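Local coordinates for protein putative esterase (Sulfolobus solfataricus P2, PDB 2RAU) that probably hydrolyses lipid or other carboxylic esters as a member of the alpha/beta-hydrolase family, and binds calcium ions in the crystal, at residues I55-T59 and T98-R102; T68-N72 and S271-Y275; G172-L176 and V346-L350. All blocks are in the same frame, centred on the assembly; numbering follows the deposited sequence. Where two conformers were deposited one is given.

Contact 1. Residues I55-T59 and T98-R102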
loop_
_atom_site.group_PDB
_atom_site.type_symbol
_atom_site.label_atom_id
_atom_site.label_comp_id
_atom_site.label_asym_id
_atom_site.label_seq_id
_atom_site.Cartn_x
_atom_site.Cartn_y
_atom_site.Cartn_z
ATOM N N ILE A 55 -8.546 1.694 1.433
ATOM C CA ILE A 55 -7.130 2.028 1.176
ATOM C C ILE A 55 -6.442 0.931 0.396
ATOM O O ILE A 55 -6.404 -0.206 0.808
ATOM C CB ILE A 55 -6.380 2.375 2.501
ATOM C CG1 ILE A 55 -7.245 3.369 3.327
ATOM C CG2 ILE A 55 -4.937 2.938 2.187
ATOM C CD1 ILE A 55 -6.615 3.965 4.576
ATOM N N LEU A 56 -5.918 1.309 -0.759
ATOM C CA LEU A 56 -5.199 0.436 -1.663
ATOM C C LEU A 56 -3.699 0.437 -1.347
ATOM O O LEU A 56 -3.056 1.479 -1.403
ATOM C CB LEU A 56 -5.459 0.899 -3.092
ATOM C CG LEU A 56 -6.918 0.915 -3.624
ATOM C CD1 LEU A 56 -6.971 1.274 -5.091
ATOM C CD2 LEU A 56 -7.649 -0.438 -3.317
ATOM N N PRO A 57 -3.144 -0.719 -0.966
ATOM C CA PRO A 57 -1.715 -0.729 -0.710
ATOM C C PRO A 57 -0.862 -0.538 -1.946
ATOM O O PRO A 57 -1.339 -0.683 -3.051
ATOM C CB PRO A 57 -1.463 -2.130 -0.146
ATOM C CG PRO A 57 -2.853 -2.615 0.291
ATOM C CD PRO A 57 -3.768 -2.026 -0.688
ATOM N N GLY A 58 0.441 -0.303 -1.703
ATOM C CA GLY A 58 1.427 -0.094 -2.749
ATOM C C GLY A 58 2.151 -1.392 -3.049
ATOM O O GLY A 58 1.715 -2.441 -2.639
ATOM N N THR A 59 3.237 -1.303 -3.819
ATOM C CA THR A 59 3.997 -2.456 -4.282
ATOM C C THR A 59 4.531 -3.269 -3.099
ATOM O O THR A 59 5.139 -2.715 -2.188
ATOM C CB THR A 59 5.183 -1.992 -5.149
ATOM O OG1 THR A 59 4.705 -1.026 -6.069
ATOM C CG2 THR A 59 5.819 -3.129 -5.944
ATOM N N THR A 98 -9.323 -2.421 3.668
ATOM C CA THR A 98 -8.112 -2.517 2.885
ATOM C C THR A 98 -7.972 -3.951 2.347
ATOM O O THR A 98 -8.332 -4.908 3.001
ATOM C CB THR A 98 -6.861 -2.010 3.666
ATOM O OG1 THR A 98 -5.696 -2.071 2.820
ATOM C CG2 THR A 98 -6.647 -2.798 5.001
ATOM N N ILE A 99 -7.393 -4.044 1.163
ATOM C CA ILE A 99 -7.358 -5.244 0.315
ATOM C C ILE A 99 -5.983 -5.908 0.322
ATOM O O ILE A 99 -4.940 -5.215 0.317
ATOM C CB ILE A 99 -7.745 -4.843 -1.143
ATOM C CG1 ILE A 99 -7.751 -6.068 -2.069
ATOM C CG2 ILE A 99 -6.825 -3.734 -1.691
ATOM C CD1 ILE A 99 -8.278 -5.829 -3.582
ATOM N N ASP A 100 -6.020 -7.244 0.426
ATOM C CA ASP A 100 -4.899 -8.104 0.178
ATOM C C ASP A 100 -4.996 -8.533 -1.293
ATOM O O ASP A 100 -5.947 -9.196 -1.710
ATOM C CB ASP A 100 -4.886 -9.326 1.045
ATOM C CG ASP A 100 -4.793 -9.009 2.514
ATOM O OD1 ASP A 100 -4.041 -8.090 2.879
ATOM O OD2 ASP A 100 -5.400 -9.723 3.332
ATOM N N TYR A 101 -4.045 -8.071 -2.088
ATOM C CA TYR A 101 -3.979 -8.431 -3.483
ATOM C C TYR A 101 -3.568 -9.889 -3.592
ATOM O O TYR A 101 -3.121 -10.478 -2.614
ATOM C CB TYR A 101 -2.909 -7.638 -4.184
ATOM C CG TYR A 101 -3.077 -6.147 -4.155
ATOM C CD1 TYR A 101 -4.256 -5.542 -4.614
ATOM C CD2 TYR A 101 -2.044 -5.332 -3.723
ATOM C CE1 TYR A 101 -4.392 -4.154 -4.624
ATOM C CE2 TYR A 101 -2.160 -3.957 -3.742
ATOM C CZ TYR A 101 -3.326 -3.359 -4.199
ATOM O OH TYR A 101 -3.388 -1.979 -4.203
ATOM N N ARG A 102 -3.625 -10.431 -4.803
ATOM C CA ARG A 102 -3.254 -11.833 -5.043
ATOM C C ARG A 102 -1.813 -12.154 -4.631
ATOM O O ARG A 102 -1.478 -13.316 -4.302
ATOM C CB ARG A 102 -3.514 -12.208 -6.508
ATOM C CG ARG A 102 -4.971 -12.012 -6.930
ATOM C CD ARG A 102 -5.196 -12.454 -8.328
ATOM N NE ARG A 102 -6.488 -11.991 -8.808
ATOM C CZ ARG A 102 -7.237 -12.606 -9.721
ATOM N NH1 ARG A 102 -6.878 -13.741 -10.281
ATOM N NH2 ARG A 102 -8.389 -12.076 -10.048
#

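Contact 2. Residues T68-N72 and S271-Y275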
loop_
_atom_site.group_PDB
_atom_site.type_symbol
_atom_site.label_atom_id
_atom_site.label_comp_id
_atom_site.label_asym_id
_atom_site.label_seq_id
_atom_site.Cartn_x
_atom_site.Cartn_y
_atom_site.Cartn_z
ATOM N N THR A 68 -1.936 -4.576 10.655
ATOM C CA THR A 68 -1.151 -5.145 11.722
ATOM C C THR A 68 0.370 -5.259 11.473
ATOM O O THR A 68 1.096 -5.787 12.326
ATOM C CB THR A 68 -1.722 -6.532 12.165
ATOM O OG1 THR A 68 -1.851 -7.360 11.025
ATOM C CG2 THR A 68 -3.096 -6.417 12.874
ATOM N N ILE A 69 0.875 -4.724 10.362
ATOM C CA ILE A 69 2.307 -4.725 10.094
ATOM C C ILE A 69 2.836 -6.153 10.233
ATOM O O ILE A 69 3.848 -6.420 10.892
ATOM C CB ILE A 69 3.087 -3.699 10.973
ATOM C CG1 ILE A 69 2.199 -2.437 11.243
ATOM C CG2 ILE A 69 4.385 -3.237 10.268
ATOM C CD1 ILE A 69 2.841 -1.371 12.118
ATOM N N SER A 70 2.098 -7.055 9.587
ATOM C CA SER A 70 2.360 -8.468 9.616
ATOM C C SER A 70 2.178 -9.108 8.236
ATOM O O SER A 70 1.602 -8.485 7.312
ATOM C CB SER A 70 1.456 -9.087 10.683
ATOM O OG SER A 70 0.056 -9.020 10.406
ATOM N N TRP A 71 2.743 -10.314 8.084
ATOM C CA TRP A 71 2.610 -11.145 6.867
ATOM C C TRP A 71 2.233 -12.548 7.259
ATOM O O TRP A 71 2.991 -13.235 7.943
ATOM C CB TRP A 71 3.944 -11.181 6.139
ATOM C CG TRP A 71 3.950 -11.907 4.838
ATOM C CD1 TRP A 71 3.525 -11.446 3.628
ATOM C CD2 TRP A 71 4.429 -13.234 4.618
ATOM N NE1 TRP A 71 3.735 -12.397 2.671
ATOM C CE2 TRP A 71 4.242 -13.525 3.257
ATOM C CE3 TRP A 71 4.929 -14.226 5.461
ATOM C CZ2 TRP A 71 4.605 -14.753 2.704
ATOM C CZ3 TRP A 71 5.298 -15.425 4.923
ATOM C CH2 TRP A 71 5.156 -15.680 3.553
ATOM N N ASN A 72 1.023 -12.962 6.906
ATOM C CA ASN A 72 0.579 -14.290 7.259
ATOM C C ASN A 72 0.637 -14.556 8.719
ATOM O O ASN A 72 0.915 -15.679 9.171
ATOM C CB ASN A 72 1.361 -15.348 6.447
ATOM C CG ASN A 72 0.905 -15.403 5.000
ATOM O OD1 ASN A 72 -0.302 -15.458 4.709
ATOM N ND2 ASN A 72 1.847 -15.463 4.093
ATOM N N SER A 271 7.708 -6.950 6.647
ATOM C CA SER A 271 6.369 -7.471 6.475
ATOM C C SER A 271 5.802 -7.408 5.053
ATOM O O SER A 271 4.648 -7.753 4.836
ATOM C CB SER A 271 5.412 -6.792 7.468
ATOM O OG SER A 271 5.372 -5.388 7.336
ATOM N N PHE A 272 6.596 -6.956 4.103
ATOM C CA PHE A 272 6.189 -6.983 2.709
ATOM C C PHE A 272 5.918 -8.417 2.207
ATOM O O PHE A 272 6.461 -9.365 2.724
ATOM C CB PHE A 272 7.286 -6.406 1.812
ATOM C CG PHE A 272 7.333 -4.865 1.757
ATOM C CD1 PHE A 272 6.190 -4.113 1.711
ATOM C CD2 PHE A 272 8.543 -4.224 1.725
ATOM C CE1 PHE A 272 6.244 -2.742 1.636
ATOM C CE2 PHE A 272 8.602 -2.836 1.630
ATOM C CZ PHE A 272 7.446 -2.112 1.608
ATOM N N ASP A 273 5.085 -8.524 1.156
ATOM C CA ASP A 273 4.996 -9.722 0.334
ATOM C C ASP A 273 6.315 -9.906 -0.438
ATOM O O ASP A 273 7.019 -8.960 -0.700
ATOM C CB ASP A 273 3.846 -9.621 -0.674
ATOM C CG ASP A 273 2.465 -9.717 -0.028
ATOM O OD1 ASP A 273 2.295 -10.561 0.878
ATOM O OD2 ASP A 273 1.522 -9.061 -0.554
ATOM N N PRO A 274 6.659 -11.149 -0.793
ATOM C CA PRO A 274 7.935 -11.378 -1.469
ATOM C C PRO A 274 8.053 -10.904 -2.914
ATOM O O PRO A 274 9.145 -10.652 -3.393
ATOM C CB PRO A 274 8.062 -12.914 -1.436
ATOM C CG PRO A 274 6.639 -13.407 -1.264
ATOM C CD PRO A 274 5.954 -12.394 -0.461
ATOM N N TYR A 275 6.931 -10.886 -3.622
ATOM C CA TYR A 275 6.918 -10.699 -5.069
ATOM C C TYR A 275 5.783 -9.844 -5.575
ATOM O O TYR A 275 4.692 -9.810 -4.999
ATOM C CB TYR A 275 6.808 -12.044 -5.767
ATOM C CG TYR A 275 7.866 -13.080 -5.420
ATOM C CD1 TYR A 275 9.206 -12.847 -5.732
ATOM C CD2 TYR A 275 7.522 -14.314 -4.882
ATOM C CE1 TYR A 275 10.190 -13.804 -5.449
ATOM C CE2 TYR A 275 8.480 -15.280 -4.643
ATOM C CZ TYR A 275 9.811 -15.009 -4.940
ATOM O OH TYR A 275 10.796 -15.931 -4.724
HETATM O O HOH W 1 1.941 -8.323 4.600
#

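Contact 3. Residues G172-L176 and V346-L350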
loop_
_atom_site.group_PDB
_atom_site.type_symbol
_atom_site.label_atom_id
_atom_site.label_comp_id
_atom_site.label_asym_id
_atom_site.label_seq_id
_atom_site.Cartn_x
_atom_site.Cartn_y
_atom_site.Cartn_z
ATOM N N GLY A 172 -14.614 10.563 -3.261
ATOM C CA GLY A 172 -13.452 11.306 -2.826
ATOM C C GLY A 172 -12.208 10.471 -3.008
ATOM O O GLY A 172 -12.242 9.245 -2.831
ATOM N N LEU A 173 -11.116 11.136 -3.374
ATOM C CA LEU A 173 -9.816 10.476 -3.572
ATOM C C LEU A 173 -8.760 11.032 -2.621
ATOM O O LEU A 173 -8.653 12.231 -2.428
ATOM C CB LEU A 173 -9.343 10.605 -5.018
ATOM C CG LEU A 173 -9.983 9.672 -6.043
ATOM C CD1 LEU A 173 -9.849 10.264 -7.461
ATOM C CD2 LEU A 173 -9.413 8.264 -5.964
ATOM N N ILE A 174 -8.025 10.124 -1.984
ATOM C CA ILE A 174 -6.928 10.478 -1.089
ATOM C C ILE A 174 -5.660 9.783 -1.592
ATOM O O ILE A 174 -5.519 8.564 -1.476
ATOM C CB ILE A 174 -7.198 10.021 0.351
ATOM C CG1 ILE A 174 -8.510 10.636 0.888
ATOM C CG2 ILE A 174 -5.955 10.308 1.281
ATOM C CD1 ILE A 174 -9.128 9.833 2.043
ATOM N N LEU A 175 -4.724 10.553 -2.149
ATOM C CA LEU A 175 -3.476 9.993 -2.690
ATOM C C LEU A 175 -2.320 10.268 -1.721
ATOM O O LEU A 175 -1.961 11.413 -1.472
ATOM C CB LEU A 175 -3.190 10.575 -4.084
ATOM C CG LEU A 175 -4.337 10.425 -5.108
ATOM C CD1 LEU A 175 -4.040 11.281 -6.390
ATOM C CD2 LEU A 175 -4.616 8.891 -5.386
ATOM N N LEU A 176 -1.807 9.196 -1.128
ATOM C CA LEU A 176 -0.744 9.236 -0.121
ATOM C C LEU A 176 0.582 8.884 -0.820
ATOM O O LEU A 176 0.996 7.714 -0.928
ATOM C CB LEU A 176 -1.068 8.264 1.031
ATOM C CG LEU A 176 -2.404 8.532 1.769
ATOM C CD1 LEU A 176 -2.852 7.334 2.573
ATOM C CD2 LEU A 176 -2.327 9.779 2.636
ATOM N N VAL A 346 -5.673 14.271 6.626
ATOM C CA VAL A 346 -6.661 13.471 5.909
ATOM C C VAL A 346 -8.033 13.483 6.654
ATOM O O VAL A 346 -9.088 13.714 6.046
ATOM C CB VAL A 346 -6.192 12.007 5.693
ATOM C CG1 VAL A 346 -7.384 11.156 5.145
ATOM C CG2 VAL A 346 -4.972 11.921 4.769
ATOM N N LEU A 347 -8.019 13.307 7.971
ATOM C CA LEU A 347 -9.251 13.351 8.761
ATOM C C LEU A 347 -9.962 14.693 8.601
ATOM O O LEU A 347 -11.159 14.735 8.444
ATOM C CB LEU A 347 -8.951 13.124 10.246
ATOM C CG LEU A 347 -10.130 12.987 11.230
ATOM C CD1 LEU A 347 -10.943 11.764 10.875
ATOM C CD2 LEU A 347 -9.657 12.957 12.719
ATOM N N LYS A 348 -9.212 15.781 8.665
ATOM C CA LYS A 348 -9.799 17.099 8.562
ATOM C C LYS A 348 -10.405 17.283 7.175
ATOM O O LYS A 348 -11.494 17.861 7.023
ATOM C CB LYS A 348 -8.740 18.157 8.853
ATOM C CG LYS A 348 -9.225 19.559 8.724
ATOM C CD LYS A 348 -8.093 20.545 9.030
ATOM N N TRP A 349 -9.683 16.834 6.153
ATOM C CA TRP A 349 -10.186 16.897 4.787
ATOM C C TRP A 349 -11.494 16.110 4.660
ATOM O O TRP A 349 -12.452 16.609 4.066
ATOM C CB TRP A 349 -9.140 16.352 3.814
ATOM C CG TRP A 349 -9.579 16.405 2.403
ATOM C CD1 TRP A 349 -9.499 17.456 1.573
ATOM C CD2 TRP A 349 -10.185 15.341 1.661
ATOM N NE1 TRP A 349 -10.008 17.128 0.347
ATOM C CE2 TRP A 349 -10.413 15.818 0.368
ATOM C CE3 TRP A 349 -10.488 14.011 1.952
ATOM C CZ2 TRP A 349 -11.003 15.023 -0.640
ATOM C CZ3 TRP A 349 -11.087 13.220 0.957
ATOM C CH2 TRP A 349 -11.310 13.725 -0.324
ATOM N N LEU A 350 -11.530 14.883 5.191
ATOM C CA LEU A 350 -12.764 14.093 5.203
ATOM C C LEU A 350 -13.926 14.819 5.902
ATOM O O LEU A 350 -15.060 14.744 5.445
ATOM C CB LEU A 350 -12.568 12.717 5.843
ATOM C CG LEU A 350 -11.727 11.719 5.073
ATOM C CD1 LEU A 350 -11.253 10.563 5.992
ATOM C CD2 LEU A 350 -12.472 11.232 3.821
#

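Contact 1. Residues I55-T59 and T98-R102
Pro57 and Tyr101 meet just where two adjacent parallel strands of the alpha/beta-hydrolase sheet give way to loops, a place where side chains take over the pairing from the main chain. The tyrosine has CG anti to its own carbonyl carbon (chi1 -60°), a turn that carries the ring across the gap between the chains. Its OH donates to Pro57 O at 2.7 Å, the donor lying only 16° off the carbonyl plane, and the same oxygen sits at the edge of the ring, in its plane. Proline nitrogen has no hydrogen to offer, which leaves the carbonyl as the polar anchor. The ring of Pro57 and the phenol lie alongside each other, pointing opposite ways, Pro57 CD approaching Tyr101 CZ to 3.8 Å. Further back, Pro57 CG rests 3.3 Å from Ile99 O. With CG1 of Ile99 anti to its backbone nitrogen (chi1 -179°), its CG2 branch is the one that faces the neighbour: it meets Pro57 CD at 3.6 Å and Leu56 CD2 at 3.8 Å. Thr98 OG1 donates to Ile55 O at 2.8 Å in one of two modelled conformers, and is the less certain bond for that reason. A phenylalanine in place of Tyr101 would probably keep much of the ring packing but leave the buried Pro57 carbonyl without this donor and the loop less firmly fixed. Gly58, next in this loop, borders a probable Ser-His-Asp active site. On the Leu56 and Ile99 face, helix 123-141 contributes Ile130 and Val133, while helix 153-169 brings Ala157 and Ala158 to Leu56 and Phe153 to Tyr101; on the Ile55 and Thr98 face lies Leu66 of helix 63-68, and strand 146-151 flanks strand 52-56 on the side away from strand 94-100.

Contact 2. Residues T68-N72 and S271-Y275
Trp71, on a short beta-hairpin (strands 70-71 and 74-75), meets Asp273 and Pro274 in the loop after helix 262-270, part of the long insertion between sheet strands 170-176 and 297-302 where alpha/beta-hydrolases commonly carry a cap. The closer packing is around the indole. Its CG stands anti to the backbone nitrogen (chi1 -176°), which carries the ring out to the 271-274 backbone: Trp71 CB lies 3.7 Å from Ser271 O, and NE1 lies 3.8 Å from Pro274 CD. Trp71 NE1 also makes a weak bond of 2.9 Å to Asp273 OD1, bent to 122° at the hydrogen, with ring and carboxylate planes 70° apart. The stronger partner of that oxygen is His104 ND1, whose ring meets the indole nearly at right angles. Asn72 ND2 lies over the centre of one indole face.

Toward Ile69 and Ser70 the contact is looser. Ile69, the first residue beyond helix 63-68, brings CG2 to Ser271 OG, at 3.8 Å, and that hydroxyl is engaged with Gln65 NE2 and Pro267 O. Here a water at the indole edge, in its plane, supplies the protons two facing carbonyls lack, donating to Ser70 O at 2.7 Å and Ser271 O at 2.8 Å.

Contact 3. Residues G172-L176 and V346-L350
Val346 and Ile174 meet where the C-terminal helix 338-353 packs on strand 170-176, the helix-on-sheet layering of an alpha/beta-hydrolase. Over these segments the helix runs antiparallel to the strand, at 168°, with axes 10.7 Å apart. Val346 CG1, anti to the backbone nitrogen (chi1 170°), touches Ile174 CD1 at 3.8 Å, while its CG2 lies 4.0 Å from both Ile174 CG2 and Leu176 CD2. Nearly one turn later comes Trp349, whose indole extends back over the strand and crosses Ile174 obliquely, CZ3 standing 3.7 Å from Ile174 CG1. The far corner of the same ring comes edge-on to Gly172, Trp349 CH2 lying 4.1 Å from Gly172 CA; a side chain on Gly172 would probably crowd it. Leu350 follows, its CD2 reaching Ile174 CD1 at 4.0 Å from a side chain set about at right angles to the isoleucine. Ile174 is thus held among all three helix residues, and Phe300 of strand 297-302 adjoins both Val346 and Leu176. No hydrogen bond joins the two segments. Backbone groups of Gly172, Leu173 and Ile174 bond to neighbouring strands, for example to Leu148 and Ile298, so the attachment of the helix here rests on hydrophobic burial and matching shape.

Contacts 1 and 3 belong to the same central sheet, their centres about 17 Å apart and their nearest atoms about 5 Å apart; strand 146-151 lies between strands 52-56 and 170-176. Contact 2 stands beyond the ends of strands 52-56 and 94-100, its centre about 11 Å from that of contact 1, and touches it where Thr59 O meets Phe272 CE1 at 4.0 Å. Contacts 2 and 3 lie on opposite sides of the chain's centre, about 25 Å between centres. Along the chain, contact 1 closes before contact 3 opens, whereas the segments of contact 2 alternate with those of both, so the long insertion is tied back to the early half of the fold.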